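Local coordinates for protein carbonic anhydrase (Sordaria macrospora, PDB 4O1J) that probably catalyses the reversible hydration of carbon dioxide to hydrogencarbonate, as a zinc-dependent, tetrameric beta-class carbonic anhydrase, at residues 144-147 and 148-152. Sequence-based numbering, arbitrary orientation.
Sequences NHAE and ELDAI
His-145 and Leu-149 meet at the first turn of the short helix 146-151. Three backbone hydrogen bonds from residue i+4 to residue i define the helical turn. Leu-149 N donates to His-145 O at 2.9 Å, and the bond is nearly straight, with an N-H...O angle of 167°. His-145 occupies the N-cap position. Asp-150 N donates to Ala-146 O, also at 2.9 Å, from a point tilted off the carbonyl plane. The third bond, Ala-151 N to Glu-147 O, lengthens to 3.3 Å and bends to 136°.

The side chains add loose contacts. Leu-149 CB and CG lie beside the His-145 carbonyl oxygen, and the nearest approach of the two side chains is Leu-149 CG to His-145 CB at 4.3 Å. The His-145 ring and the Glu-148 carboxylate lie side by side and point the same way. Glu-148 CG is anti to the backbone N (chi1 167°), and the extended chain beyond it carries OE2 to 4.1 Å from His-145 CD2. Both side chains have their strongest polar partner outside this turn. His-145 ND1 is hydrogen-bonded to Val-141 O, in helix 136-144. Glu-148 OE1 forms a salt bridge with Arg-161 NE.

Leu-149 is buried, whereas Glu-147 and Asp-150 are exposed. The short helix lies at the periphery of the beta-carbonic anhydrase subunit, and no other chain of the tetramer touches this turn. The Leu-149 side chain is about 12 Å from that of the zinc ligand Cys-115. The helix follows helix 136-144 in the chain, with His-145 at the junction. It packs on the long helix 155-176, where Leu-149 touches Arg-161 and Ile-162 and His-145 touches Leu-165.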
ATOM      1  N   ASN A 144       3.408 -23.487  -0.508  1.00 33.88           N
ATOM      2  CA  ASN A 144       3.906 -24.103  -1.731  1.00 35.45           C
ATOM      3  C   ASN A 144       5.116 -25.000  -1.497  1.00 37.71           C
ATOM      4  O   ASN A 144       5.511 -25.759  -2.379  1.00 37.45           O
ATOM      5  CB  ASN A 144       4.272 -23.026  -2.756  1.00 35.63           C
ATOM      6  CG  ASN A 144       3.104 -22.122  -3.100  1.00 35.43           C
ATOM      7  OD1 ASN A 144       1.943 -22.503  -2.951  1.00 35.18           O
ATOM      8  ND2 ASN A 144       3.410 -20.911  -3.566  1.00 35.21           N
ATOM      9  N   HIS A 145       5.694 -24.921  -0.302  1.00 39.80           N
ATOM     10  CA  HIS A 145       6.836 -25.759   0.046  1.00 39.48           C
ATOM     11  C   HIS A 145       6.584 -26.494   1.352  1.00 41.30           C
ATOM     12  O   HIS A 145       7.525 -26.844   2.066  1.00 42.23           O
ATOM     13  CB  HIS A 145       8.114 -24.929   0.145  1.00 37.26           C
ATOM     14  CG  HIS A 145       8.436 -24.177  -1.108  1.00 36.90           C
ATOM     15  ND1 HIS A 145       7.783 -23.018  -1.467  1.00 37.61           N
ATOM     16  CD2 HIS A 145       9.316 -24.439  -2.100  1.00 36.35           C
ATOM     17  CE1 HIS A 145       8.262 -22.586  -2.621  1.00 37.13           C
ATOM     18  NE2 HIS A 145       9.191 -23.432  -3.028  1.00 36.53           N
ATOM     19  N   ALA A 146       5.309 -26.720   1.656  1.00 41.32           N
ATOM     20  CA  ALA A 146       4.915 -27.313   2.925  1.00 41.04           C
ATOM     21  C   ALA A 146       5.556 -28.683   3.131  1.00 40.74           C
ATOM     22  O   ALA A 146       5.955 -29.012   4.241  1.00 39.56           O
ATOM     23  CB  ALA A 146       3.405 -27.417   3.012  1.00 40.81           C
ATOM     24  N   GLU A 147       5.661 -29.473   2.066  1.00 42.49           N
ATOM     25  CA  GLU A 147       6.294 -30.786   2.166  1.00 45.44           C
ATOM     26  C   GLU A 147       7.738 -30.687   2.638  1.00 43.94           C
ATOM     27  O   GLU A 147       8.146 -31.399   3.559  1.00 43.88           O
ATOM     28  CB  GLU A 147       6.249 -31.528   0.834  1.00 50.29           C
ATOM     29  CG  GLU A 147       4.859 -31.934   0.389  1.00 55.58           C
ATOM     30  CD  GLU A 147       4.889 -32.803  -0.858  1.00 59.11           C
ATOM     31  OE1 GLU A 147       5.556 -33.865  -0.829  1.00 57.95           O
ATOM     32  OE2 GLU A 147       4.251 -32.420  -1.867  1.00 61.61           O
ATOM     33  N   GLU A 148       8.509 -29.814   1.994  1.00 41.82           N
ATOM     34  CA  GLU A 148       9.920 -29.649   2.322  1.00 38.58           C
ATOM     35  C   GLU A 148      10.091 -29.056   3.710  1.00 36.70           C
ATOM     36  O   GLU A 148      10.931 -29.506   4.495  1.00 38.34           O
ATOM     37  CB  GLU A 148      10.626 -28.757   1.305  1.00 38.01           C
ATOM     38  CG  GLU A 148      11.997 -28.297   1.777  1.00 39.10           C
ATOM     39  CD  GLU A 148      12.676 -27.369   0.796  1.00 40.10           C
ATOM     40  OE1 GLU A 148      13.884 -27.092   0.981  1.00 38.84           O
ATOM     41  OE2 GLU A 148      12.003 -26.925  -0.162  1.00 41.32           O
ATOM     42  N   LEU A 149       9.289 -28.041   4.007  1.00 33.18           N
ATOM     43  CA  LEU A 149       9.407 -27.352   5.277  1.00 32.72           C
ATOM     44  C   LEU A 149       9.023 -28.253   6.445  1.00 34.49           C
ATOM     45  O   LEU A 149       9.698 -28.259   7.476  1.00 36.76           O
ATOM     46  CB  LEU A 149       8.553 -26.088   5.274  1.00 32.55           C
ATOM     47  CG  LEU A 149       8.994 -24.965   4.327  1.00 31.94           C
ATOM     48  CD1 LEU A 149       8.000 -23.824   4.373  1.00 31.18           C
ATOM     49  CD2 LEU A 149      10.394 -24.462   4.674  1.00 32.29           C
ATOM     50  N   ASP A 150       7.949 -29.019   6.287  1.00 34.40           N
ATOM     51  CA  ASP A 150       7.482 -29.880   7.369  1.00 35.40           C
ATOM     52  C   ASP A 150       8.431 -31.050   7.662  1.00 34.44           C
ATOM     53  O   ASP A 150       8.488 -31.545   8.791  1.00 34.42           O
ATOM     54  CB  ASP A 150       6.079 -30.414   7.057  1.00 37.01           C
ATOM     55  CG  ASP A 150       5.013 -29.325   7.102  1.00 39.56           C
ATOM     56  OD1 ASP A 150       3.894 -29.562   6.600  1.00 39.91           O
ATOM     57  OD2 ASP A 150       5.295 -28.229   7.629  1.00 41.65           O
ATOM     58  N   ALA A 151       9.189 -31.476   6.657  1.00 32.50           N
ATOM     59  CA  ALA A 151      10.069 -32.630   6.817  1.00 31.22           C
ATOM     60  C   ALA A 151      11.317 -32.284   7.629  1.00 32.97           C
ATOM     61  O   ALA A 151      12.024 -33.172   8.107  1.00 31.95           O
ATOM     62  CB  ALA A 151      10.461 -33.186   5.461  1.00 28.87           C
ATOM     63  N   ILE A 152      11.564 -30.993   7.817  1.00 33.82           N
ATOM     64  CA  ILE A 152      12.736 -30.559   8.553  1.00 35.11           C
ATOM     65  C   ILE A 152      12.472 -30.718  10.044  1.00 37.68           C
ATOM     66  O   ILE A 152      11.559 -30.104  10.590  1.00 38.95           O
ATOM     67  CB  ILE A 152      13.088 -29.090   8.236  1.00 34.33           C
ATOM     68  CG1 ILE A 152      13.341 -28.902   6.739  1.00 33.29           C
ATOM     69  CG2 ILE A 152      14.282 -28.627   9.060  1.00 32.98           C
ATOM     70  CD1 ILE A 152      13.337 -27.441   6.312  1.00 31.57           C
TER